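Local coordinates for septation protein imp2 (Schizosaccharomyces pombe, PDB 5C1F), which is required for normal septation and takes part in medial-ring disassembly, with an F-BAR domain that binds membrane phospholipids, at residues I233-S236 against C237-D241. Numbering follows the deposited sequence.
Sequences ISRS and CFNDD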
# COMPACT_ATOMS: atom_id res chain seq x y z
N ILE A 233 3.67 -3.02 10.53
CA ILE A 233 3.90 -1.95 9.55
C ILE A 233 5.39 -1.62 9.45
O ILE A 233 5.91 -1.38 8.35
CB ILE A 233 3.11 -0.67 9.90
CG1 ILE A 233 1.61 -0.95 9.97
CG2 ILE A 233 3.39 0.42 8.88
CD1 ILE A 233 1.00 -1.38 8.66
N SER A 234 6.08 -1.59 10.58
CA SER A 234 7.52 -1.34 10.59
C SER A 234 8.26 -2.45 9.83
O SER A 234 9.25 -2.18 9.15
CB SER A 234 8.05 -1.24 12.02
OG SER A 234 7.64 -0.02 12.63
N ARG A 235 7.77 -3.68 9.95
CA ARG A 235 8.34 -4.81 9.21
C ARG A 235 8.14 -4.61 7.72
O ARG A 235 9.04 -4.89 6.92
CB ARG A 235 7.70 -6.13 9.67
CG ARG A 235 8.20 -7.36 8.92
CD ARG A 235 9.68 -7.63 9.17
NE ARG A 235 10.15 -8.84 8.49
CZ ARG A 235 11.42 -9.23 8.43
NH1 ARG A 235 12.37 -8.50 9.00
NH2 ARG A 235 11.74 -10.35 7.79
N SER A 236 6.97 -4.11 7.35
CA SER A 236 6.65 -3.80 5.96
C SER A 236 7.62 -2.76 5.41
O SER A 236 8.05 -2.84 4.26
CB SER A 236 5.21 -3.31 5.85
OG SER A 236 4.89 -2.96 4.51
N CYS A 237 7.95 -1.78 6.25
CA CYS A 237 8.86 -0.72 5.85
C CYS A 237 10.27 -1.25 5.66
O CYS A 237 10.94 -0.92 4.68
CB CYS A 237 8.84 0.41 6.88
SG CYS A 237 7.24 1.24 7.01
N PHE A 238 10.73 -2.06 6.61
CA PHE A 238 12.04 -2.69 6.50
C PHE A 238 12.15 -3.51 5.21
O PHE A 238 13.10 -3.33 4.44
CB PHE A 238 12.29 -3.58 7.73
CG PHE A 238 13.61 -4.29 7.70
CD1 PHE A 238 14.77 -3.66 8.10
CD2 PHE A 238 13.70 -5.62 7.27
CE1 PHE A 238 15.99 -4.32 8.08
CE2 PHE A 238 14.91 -6.28 7.25
CZ PHE A 238 16.06 -5.63 7.65
N ASN A 239 11.18 -4.38 4.98
CA ASN A 239 11.18 -5.24 3.79
C ASN A 239 11.25 -4.44 2.49
O ASN A 239 12.08 -4.73 1.62
CB ASN A 239 9.94 -6.13 3.77
CG ASN A 239 9.98 -7.20 4.85
OD1 ASN A 239 11.02 -7.45 5.45
ND2 ASN A 239 8.84 -7.85 5.07
N ASP A 240 10.38 -3.45 2.34
CA ASP A 240 10.35 -2.63 1.13
C ASP A 240 11.64 -1.84 0.96
O ASP A 240 12.14 -1.69 -0.16
CB ASP A 240 9.15 -1.69 1.15
CG ASP A 240 7.85 -2.38 0.81
OD1 ASP A 240 7.82 -3.63 0.81
OD2 ASP A 240 6.85 -1.68 0.55
N ASP A 241 12.17 -1.33 2.06
CA ASP A 241 13.41 -0.56 1.99
C ASP A 241 14.59 -1.45 1.58
O ASP A 241 15.48 -1.00 0.86
CB ASP A 241 13.72 0.11 3.33
CG ASP A 241 14.98 0.94 3.28
OD1 ASP A 241 15.10 1.77 2.36
OD2 ASP A 241 15.87 0.74 4.13
O HOH W 1 6.18 -4.64 2.64
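From Ile233 to Asp240 the backbone makes successive i to i+4 hydrogen bonds of an alpha-helix, among them Asn239 N to Arg235 O (2.9 Å). These turns belong to helix 162-252 of the elongated F-BAR domain, and their side chains divide between a surface flank and buried flanks.

On the surface flank Arg235 leaves the backbone with CG anti to N (chi1 178°) and bends at chi2, which carries its guanidinium along the helix, out beyond the side chains of Phe238 and Asn239, within contact of both. OD1 of Asn239 sits over the centre of one guanidinium face, 3.5 Å from Arg235 CZ, with the amide plane steeply inclined at 75°; this is a polar contact without a hydrogen bond. NH1 of Arg235 lies 3.6 Å from Phe238 CD2, and although ring and guanidinium planes are only 13° apart, NH1 meets the ring obliquely and the two groups do not stack. A long, flexible arginine suits this flank because its flat end can lie beside an aromatic ring and an amide together. Asn239 ND2 meanwhile bonds to Ser88 of helix 69-155.

Toward helix 69-155, a water donates to Ser236 O and, at 2.7 Å, to Asp240 OD1, and also hydrogen-bonds Ser236 OG (2.8 Å). Small Ser236 fits against His89 and Ile92 while keeping a polar group for this water; Asp240 OD2 takes a hydrogen bond with His89. At the dimer interface, compact Cys237 packs on Asp240 of the second subunit, and Ser234 OG bonds to that subunit's Asp241.

The buried polar groups of Ser236 and Asp240 are thus met by the water and His89, and His89 would probably favour the ionised form of Asp240.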